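Local coordinates for protein N5-carboxyaminoimidazole ribonucleotide synthetase (Staphylococcus aureus subsp. aureus, PDB 3ORR) that catalyses the ATP-dependent carboxylation of 5-aminoimidazole ribonucleotide with bicarbonate to N5-carboxyaminoimidazole ribonucleotide, a step of purine synthesis, at residues 211-216 against 223-228; 196-201 against 251-256. One frame throughout, in Å; residues are numbered along the deposited sequence.

Interaction 1. Residues 211-216 against 223-228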
ATOM      1  N   PRO A 211      -0.585  -3.379 -17.892  1.00  2.00           N
ATOM      2  CA  PRO A 211      -0.885  -4.594 -18.657  1.00  2.00           C
ATOM      3  C   PRO A 211      -2.337  -4.666 -19.079  1.00  2.00           C
ATOM      4  O   PRO A 211      -3.239  -4.417 -18.270  1.00  2.00           O
ATOM      5  CB  PRO A 211      -0.548  -5.737 -17.685  1.00  2.00           C
ATOM      6  CG  PRO A 211       0.460  -5.075 -16.671  1.00  2.00           C
ATOM      7  CD  PRO A 211       0.022  -3.667 -16.576  1.00  2.00           C
ATOM      8  N   LEU A 212      -2.572  -5.024 -20.336  1.00  2.00           N
ATOM      9  CA  LEU A 212      -3.925  -5.156 -20.832  1.00  2.00           C
ATOM     10  C   LEU A 212      -4.708  -6.078 -19.912  1.00  2.00           C
ATOM     11  O   LEU A 212      -4.241  -7.136 -19.531  1.00  4.14           O
ATOM     12  CB  LEU A 212      -3.907  -5.723 -22.250  1.00  2.00           C
ATOM     13  CG  LEU A 212      -5.241  -5.779 -22.987  1.00  6.27           C
ATOM     14  CD1 LEU A 212      -5.846  -4.368 -23.196  1.00  5.55           C
ATOM     15  CD2 LEU A 212      -5.033  -6.556 -24.339  1.00  4.46           C
ATOM     16  N   GLN A 213      -5.903  -5.655 -19.540  1.00  2.00           N
ATOM     17  CA  GLN A 213      -6.707  -6.390 -18.579  1.00  2.00           C
ATOM     18  C   GLN A 213      -7.948  -7.020 -19.297  1.00  2.67           C
ATOM     19  O   GLN A 213      -8.533  -6.424 -20.208  1.00  2.50           O
ATOM     20  CB  GLN A 213      -7.170  -5.436 -17.498  1.00  2.00           C
ATOM     21  CG  GLN A 213      -6.008  -4.803 -16.702  1.00  2.00           C
ATOM     22  CD  GLN A 213      -6.087  -3.267 -16.592  1.00  2.00           C
ATOM     23  OE1 GLN A 213      -7.136  -2.626 -16.847  1.00  2.00           O
ATOM     24  NE2 GLN A 213      -4.981  -2.679 -16.198  1.00  2.00           N
ATOM     25  N   GLU A 214      -8.349  -8.203 -18.855  1.00  3.70           N
ATOM     26  CA  GLU A 214      -9.518  -8.895 -19.407  1.00  4.91           C
ATOM     27  C   GLU A 214     -10.690  -8.864 -18.391  1.00  5.00           C
ATOM     28  O   GLU A 214     -10.589  -9.386 -17.291  1.00  6.26           O
ATOM     29  CB  GLU A 214      -9.129 -10.335 -19.760  1.00  4.96           C
ATOM     30  CG  GLU A 214     -10.260 -11.214 -20.258  1.00  9.44           C
ATOM     31  CD  GLU A 214      -9.837 -12.657 -20.479  1.00  9.30           C
ATOM     32  OE1 GLU A 214      -8.620 -12.931 -20.595  1.00 12.78           O
ATOM     33  OE2 GLU A 214     -10.741 -13.518 -20.546  1.00 10.09           O
ATOM     34  N   ASN A 215     -11.799  -8.260 -18.778  1.00  3.95           N
ATOM     35  CA  ASN A 215     -12.881  -8.014 -17.866  1.00  4.15           C
ATOM     36  C   ASN A 215     -14.129  -8.849 -18.086  1.00  4.24           C
ATOM     37  O   ASN A 215     -14.641  -8.931 -19.214  1.00  8.19           O
ATOM     38  CB  ASN A 215     -13.227  -6.541 -17.929  1.00  2.14           C
ATOM     39  CG  ASN A 215     -12.060  -5.680 -17.543  1.00  2.00           C
ATOM     40  OD1 ASN A 215     -11.355  -5.989 -16.585  1.00  2.00           O
ATOM     41  ND2 ASN A 215     -11.822  -4.611 -18.295  1.00  2.00           N
ATOM     42  N   GLU A 216     -14.625  -9.475 -17.023  1.00  3.43           N
ATOM     43  CA  GLU A 216     -15.954 -10.067 -17.086  1.00  6.45           C
ATOM     44  C   GLU A 216     -16.974  -9.251 -16.287  1.00  7.56           C
ATOM     45  O   GLU A 216     -16.684  -8.798 -15.150  1.00  8.07           O
ATOM     46  CB  GLU A 216     -15.971 -11.525 -16.638  1.00  7.21           C
ATOM     47  CG  GLU A 216     -17.291 -12.258 -17.057  1.00 12.25           C
ATOM     48  CD  GLU A 216     -17.289 -13.755 -16.765  1.00 18.51           C
ATOM     49  OE1 GLU A 216     -16.214 -14.341 -16.469  1.00 20.49           O
ATOM     50  OE2 GLU A 216     -18.384 -14.348 -16.829  1.00 21.32           O
ATOM     51  N   PHE A 223     -17.166  -8.007 -12.556  1.00  2.00           N
ATOM     52  CA  PHE A 223     -17.224  -9.235 -11.747  1.00  2.00           C
ATOM     53  C   PHE A 223     -15.824  -9.812 -11.601  1.00  2.00           C
ATOM     54  O   PHE A 223     -15.431 -10.193 -10.520  1.00  2.00           O
ATOM     55  CB  PHE A 223     -18.127 -10.237 -12.483  1.00  2.00           C
ATOM     56  CG  PHE A 223     -18.099 -11.639 -11.940  1.00  2.00           C
ATOM     57  CD1 PHE A 223     -18.635 -11.940 -10.666  1.00  2.00           C
ATOM     58  CD2 PHE A 223     -17.639 -12.695 -12.746  1.00  2.00           C
ATOM     59  CE1 PHE A 223     -18.655 -13.262 -10.191  1.00  2.00           C
ATOM     60  CE2 PHE A 223     -17.651 -14.020 -12.279  1.00  2.00           C
ATOM     61  CZ  PHE A 223     -18.160 -14.316 -11.007  1.00  2.00           C
ATOM     62  N   LYS A 224     -15.085  -9.873 -12.710  1.00  2.00           N
ATOM     63  CA  LYS A 224     -13.754 -10.492 -12.734  1.00  2.00           C
ATOM     64  C   LYS A 224     -12.802  -9.757 -13.671  1.00  2.00           C
ATOM     65  O   LYS A 224     -13.197  -9.360 -14.756  1.00  2.00           O
ATOM     66  CB  LYS A 224     -13.851 -11.979 -13.115  1.00  2.00           C
ATOM     67  CG  LYS A 224     -12.500 -12.670 -13.300  1.00  2.00           C
ATOM     68  CD  LYS A 224     -12.666 -14.212 -13.370  1.00  2.00           C
ATOM     69  CE  LYS A 224     -13.875 -14.613 -14.218  1.00  2.00           C
ATOM     70  NZ  LYS A 224     -13.747 -14.286 -15.675  1.00  2.00           N
ATOM     71  N   THR A 225     -11.568  -9.526 -13.224  1.00  2.00           N
ATOM     72  CA  THR A 225     -10.486  -9.027 -14.090  1.00  2.00           C
ATOM     73  C   THR A 225      -9.305  -9.989 -14.055  1.00  2.00           C
ATOM     74  O   THR A 225      -8.854 -10.417 -12.970  1.00  2.00           O
ATOM     75  CB  THR A 225      -9.998  -7.654 -13.658  1.00  2.00           C
ATOM     76  OG1 THR A 225     -11.095  -6.736 -13.719  1.00  2.00           O
ATOM     77  CG2 THR A 225      -8.868  -7.139 -14.583  1.00  2.00           C
ATOM     78  N   ILE A 226      -8.812 -10.335 -15.241  1.00  2.00           N
ATOM     79  CA  ILE A 226      -7.676 -11.231 -15.367  1.00  2.00           C
ATOM     80  C   ILE A 226      -6.496 -10.555 -16.081  1.00  2.00           C
ATOM     81  O   ILE A 226      -6.638  -9.964 -17.161  1.00  2.00           O
ATOM     82  CB  ILE A 226      -8.056 -12.521 -16.118  1.00  2.00           C
ATOM     83  CG1 ILE A 226      -9.014 -13.363 -15.254  1.00  2.75           C
ATOM     84  CG2 ILE A 226      -6.762 -13.335 -16.476  1.00  2.00           C
ATOM     85  CD1 ILE A 226      -9.722 -14.479 -16.016  1.00  2.76           C
ATOM     86  N   VAL A 227      -5.326 -10.655 -15.464  1.00  3.75           N
ATOM     87  CA  VAL A 227      -4.118 -10.128 -16.064  1.00  5.00           C
ATOM     88  C   VAL A 227      -3.115 -11.274 -16.060  1.00  4.30           C
ATOM     89  O   VAL A 227      -2.993 -11.979 -15.034  1.00  3.43           O
ATOM     90  CB  VAL A 227      -3.585  -8.929 -15.274  1.00  4.87           C
ATOM     91  CG1 VAL A 227      -2.599  -8.195 -16.110  1.00  8.73           C
ATOM     92  CG2 VAL A 227      -4.728  -7.984 -14.949  1.00  6.76           C
ATOM     93  N   PRO A 228      -2.405 -11.491 -17.193  1.00  3.94           N
ATOM     94  CA  PRO A 228      -2.496 -10.740 -18.456  1.00  5.00           C
ATOM     95  C   PRO A 228      -3.722 -11.125 -19.293  1.00  6.37           C
ATOM     96  O   PRO A 228      -4.094 -12.310 -19.307  1.00  5.88           O
ATOM     97  CB  PRO A 228      -1.194 -11.119 -19.192  1.00  5.38           C
ATOM     98  CG  PRO A 228      -0.829 -12.451 -18.667  1.00  4.86           C
ATOM     99  CD  PRO A 228      -1.301 -12.475 -17.218  1.00  2.71           C
TER

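Interaction 2. Residues 196-201 against 251-256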
ATOM      1  N   SER A 196      -9.604  -3.977 -21.220  1.00  2.00           N
ATOM      2  CA  SER A 196      -9.378  -2.582 -20.862  1.00  2.00           C
ATOM      3  C   SER A 196      -7.894  -2.245 -20.729  1.00  2.00           C
ATOM      4  O   SER A 196      -7.064  -3.096 -20.400  1.00  2.00           O
ATOM      5  CB  SER A 196     -10.137  -2.199 -19.581  1.00  2.00           C
ATOM      6  OG  SER A 196      -9.538  -2.742 -18.401  1.00  2.00           O
ATOM      7  N   LEU A 197      -7.574  -0.986 -20.983  1.00  2.00           N
ATOM      8  CA  LEU A 197      -6.221  -0.497 -20.856  1.00  2.00           C
ATOM      9  C   LEU A 197      -6.200   0.677 -19.857  1.00  2.00           C
ATOM     10  O   LEU A 197      -6.855   1.689 -20.043  1.00  2.00           O
ATOM     11  CB  LEU A 197      -5.711  -0.064 -22.222  1.00  2.00           C
ATOM     12  CG  LEU A 197      -4.245   0.024 -22.510  1.00  2.00           C
ATOM     13  CD1 LEU A 197      -3.523  -1.221 -22.069  1.00  2.00           C
ATOM     14  CD2 LEU A 197      -4.060   0.208 -24.027  1.00  2.02           C
ATOM     15  N   THR A 198      -5.462   0.492 -18.774  1.00  2.00           N
ATOM     16  CA  THR A 198      -5.300   1.517 -17.759  1.00  2.00           C
ATOM     17  C   THR A 198      -4.017   2.240 -18.132  1.00  2.00           C
ATOM     18  O   THR A 198      -3.036   1.607 -18.510  1.00  2.00           O
ATOM     19  CB  THR A 198      -5.198   0.884 -16.374  1.00  2.00           C
ATOM     20  OG1 THR A 198      -6.510   0.426 -15.981  1.00  2.00           O
ATOM     21  CG2 THR A 198      -4.640   1.891 -15.399  1.00  2.00           C
ATOM     22  N   VAL A 199      -4.044   3.562 -18.050  1.00  2.00           N
ATOM     23  CA  VAL A 199      -3.006   4.386 -18.634  1.00  2.00           C
ATOM     24  C   VAL A 199      -2.775   5.567 -17.716  1.00  2.00           C
ATOM     25  O   VAL A 199      -3.716   6.045 -17.068  1.00  2.00           O
ATOM     26  CB  VAL A 199      -3.431   4.897 -20.049  1.00  2.00           C
ATOM     27  CG1 VAL A 199      -2.332   5.712 -20.707  1.00  2.00           C
ATOM     28  CG2 VAL A 199      -3.813   3.708 -20.945  1.00  2.00           C
ATOM     29  N   THR A 200      -1.524   6.032 -17.648  1.00  2.00           N
ATOM     30  CA  THR A 200      -1.249   7.230 -16.866  1.00  2.00           C
ATOM     31  C   THR A 200      -0.461   8.217 -17.733  1.00  2.00           C
ATOM     32  O   THR A 200       0.556   7.873 -18.409  1.00  2.00           O
ATOM     33  CB  THR A 200      -0.418   6.947 -15.579  1.00  2.00           C
ATOM     34  OG1 THR A 200      -1.046   5.913 -14.790  1.00  2.00           O
ATOM     35  CG2 THR A 200      -0.371   8.190 -14.745  1.00  2.00           C
ATOM     36  N   ARG A 201      -0.931   9.445 -17.706  1.00  2.00           N
ATOM     37  CA  ARG A 201      -0.327  10.466 -18.510  1.00  2.00           C
ATOM     38  C   ARG A 201       0.114  11.593 -17.577  1.00  2.00           C
ATOM     39  O   ARG A 201      -0.631  11.982 -16.641  1.00  2.00           O
ATOM     40  CB  ARG A 201      -1.363  10.882 -19.582  1.00  2.00           C
ATOM     41  CG  ARG A 201      -0.964  12.024 -20.465  1.00  2.00           C
ATOM     42  CD  ARG A 201      -1.577  11.975 -21.893  1.00  2.00           C
ATOM     43  NE  ARG A 201      -0.811  12.975 -22.628  1.00  4.78           N
ATOM     44  CZ  ARG A 201      -0.900  14.284 -22.428  1.00  5.29           C
ATOM     45  NH1 ARG A 201      -1.796  14.767 -21.569  1.00  2.00           N
ATOM     46  NH2 ARG A 201      -0.136  15.115 -23.138  1.00  6.44           N
ATOM     47  N   ILE A 251      -4.511  13.973 -17.782  1.00  2.00           N
ATOM     48  CA  ILE A 251      -3.330  13.694 -16.971  1.00  2.00           C
ATOM     49  C   ILE A 251      -3.709  12.854 -15.740  1.00  2.00           C
ATOM     50  O   ILE A 251      -4.862  12.862 -15.305  1.00  2.00           O
ATOM     51  CB  ILE A 251      -2.435  14.937 -16.658  1.00  3.51           C
ATOM     52  CG1 ILE A 251      -2.650  15.447 -15.278  1.00  2.00           C
ATOM     53  CG2 ILE A 251      -2.447  16.023 -17.755  1.00  3.57           C
ATOM     54  CD1 ILE A 251      -1.691  14.849 -14.360  1.00  2.92           C
ATOM     55  N   GLY A 252      -2.773  12.087 -15.203  1.00  2.00           N
ATOM     56  CA  GLY A 252      -3.124  11.152 -14.147  1.00  2.00           C
ATOM     57  C   GLY A 252      -3.609   9.864 -14.826  1.00  2.00           C
ATOM     58  O   GLY A 252      -3.416   9.678 -16.021  1.00  2.00           O
ATOM     59  N   THR A 253      -4.282   9.000 -14.076  1.00  2.00           N
ATOM     60  CA  THR A 253      -4.667   7.719 -14.596  1.00  2.00           C
ATOM     61  C   THR A 253      -6.036   7.760 -15.233  1.00  2.00           C
ATOM     62  O   THR A 253      -7.004   8.287 -14.647  1.00  2.00           O
ATOM     63  CB  THR A 253      -4.669   6.657 -13.470  1.00  2.00           C
ATOM     64  OG1 THR A 253      -3.330   6.344 -13.166  1.00  2.00           O
ATOM     65  CG2 THR A 253      -5.371   5.355 -13.923  1.00  2.00           C
ATOM     66  N   PHE A 254      -6.119   7.199 -16.426  1.00  2.00           N
ATOM     67  CA  PHE A 254      -7.415   6.991 -17.060  1.00  2.00           C
ATOM     68  C   PHE A 254      -7.494   5.593 -17.599  1.00  2.00           C
ATOM     69  O   PHE A 254      -6.465   4.903 -17.651  1.00  2.00           O
ATOM     70  CB  PHE A 254      -7.709   8.028 -18.148  1.00  2.00           C
ATOM     71  CG  PHE A 254      -6.754   8.029 -19.242  1.00  2.00           C
ATOM     72  CD1 PHE A 254      -5.441   8.431 -19.031  1.00  2.00           C
ATOM     73  CD2 PHE A 254      -7.145   7.642 -20.511  1.00  2.00           C
ATOM     74  CE1 PHE A 254      -4.518   8.438 -20.100  1.00  2.00           C
ATOM     75  CE2 PHE A 254      -6.220   7.660 -21.593  1.00  2.00           C
ATOM     76  CZ  PHE A 254      -4.919   8.035 -21.371  1.00  2.00           C
ATOM     77  N   THR A 255      -8.711   5.151 -17.919  1.00  2.00           N
ATOM     78  CA  THR A 255      -8.902   3.782 -18.400  1.00  2.00           C
ATOM     79  C   THR A 255      -9.756   3.806 -19.641  1.00  3.25           C
ATOM     80  O   THR A 255     -10.718   4.583 -19.704  1.00  7.03           O
ATOM     81  CB  THR A 255      -9.554   2.895 -17.317  1.00  2.00           C
ATOM     82  OG1 THR A 255      -8.795   3.003 -16.110  1.00  3.35           O
ATOM     83  CG2 THR A 255      -9.563   1.447 -17.711  1.00  2.00           C
ATOM     84  N   VAL A 256      -9.413   2.962 -20.616  1.00  2.05           N
ATOM     85  CA  VAL A 256     -10.221   2.806 -21.810  1.00  2.00           C
ATOM     86  C   VAL A 256     -10.731   1.387 -21.895  1.00  2.00           C
ATOM     87  O   VAL A 256      -9.931   0.464 -21.929  1.00  2.00           O
ATOM     88  CB  VAL A 256      -9.431   3.172 -23.096  1.00  2.00           C
ATOM     89  CG1 VAL A 256     -10.296   2.953 -24.347  1.00  2.49           C
ATOM     90  CG2 VAL A 256      -9.001   4.633 -23.036  1.00  2.00           C
TER

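Interaction 1. Residues 211-216 against 223-228
E216 and K224 face each other across an antiparallel hairpin and form its salt bridge, K224 NZ lying 2.6 Å from E216 OE1. The glutamate runs out extended, whereas the lysine bends at both of its last torsions (chi3 42°, chi4 67°), which turns NZ back toward the carboxylate oxygen, met nearly along its C-O bond. E366 gives the ammonium a second carboxylate and Y370 bonds E216 OE1, while R218 pairs with E216 OE2; such company probably keeps both groups charged.

On the opposite face of the sheet, one residue along each strand, the T225 hydroxyl donates to N215 OD1 over 3.0 Å, tilted 24° from the plane of the amide carbonyl. Threonine suits this place by offering a donor on one branch and, on the other, methyl CG2, which rests 3.8 Å from Q213 CB. N215 ND2 bonds S196 OG, and the N215 side chain lies near E194 and H217, both probable ATP-binding positions.

Backbone bonds join E214 to I226 in both directions. Next to the turn, E216 O accepts from K224 N and, at 2.8 Å, from F223 N: two residues facing one make a classic beta bulge. Apolar contact closes the opposite end, with P211 CB 3.6 Å from V227 CG1, and V227 CG2 lying alongside Q213 CG.

Strand 191-201 flanks the hairpin through 207-218, and strand 313-319 borders it through 221-227; helix 362-373 covers the face of I226, whose branched side chain touches V362 and E366.

Interaction 2. Residues 196-201 against 251-256
The F254 ring carries V199 on one face, the valine CB standing 3.6 Å above the ring plane and displaced toward the rim, a CH-pi contact. The G252 carbonyl oxygen lies in plane at the ring's edge, and R201 CB approaches obliquely. With F254 CG held between its backbone N and carbonyl carbon (chi1 61°), the ring swings toward the partner strand, bringing F254 CZ to 3.5 Å from V199 CG1. F250 stacks with the same ring. R201 NH1 lies 4.1 Å from I251 CG2, which meets the guanidinium obliquely; NH1 also bonds F250 O.

Threonines fill the other face. T200 OG1 and T253 OG1 are 2.8 Å apart, a bond not settled, as T200 OG1 also bonds T293; T253 OG1 bonds Q290 O. T198 and T255 share a weaker hydroxyl bond, while T198 CG2 packs on T253 CG2 at 3.8 Å.

These antiparallel strands belong to the ATP-grasp part of the chain's large sheet, where beta-branched residues suit the extended chain. V199 and F254 exchange two backbone bonds, each donor nearly in line with the accepting C=O bond, though the N-H is bent, and L197 and V256 another two. R201 and G252 make the third such pair; G252 adopts phi 86° and psi -164°, angles that need glycine. Helix 234-247 packs against L197, F254 and V256, whereas helix 290-298 lies over T198, T200 and T253.

How the interactions relate
Both interactions pair antiparallel strands in the ATP-grasp part of the chain's large sheet, and strands 191-201 and 207-218, one from each, are neighbours in it. They meet directly: S196 N probably donates to Q213 O (2.9 Å), and L212 CD1 packs 4.1 Å from L197 CD1. Interaction 1 is a local hairpin, mostly buried, with more open residues at both ends; charge pairing gathers beside the bulge. Interaction 2 brings together strands some fifty residues apart, lies nearer the centre of the chain and is almost wholly buried; its chemistry is correspondingly aromatic, aliphatic and hydroxyl-based. The junction of the two contacts lies beside E194, a probable ATP-binding residue on strand 191-201.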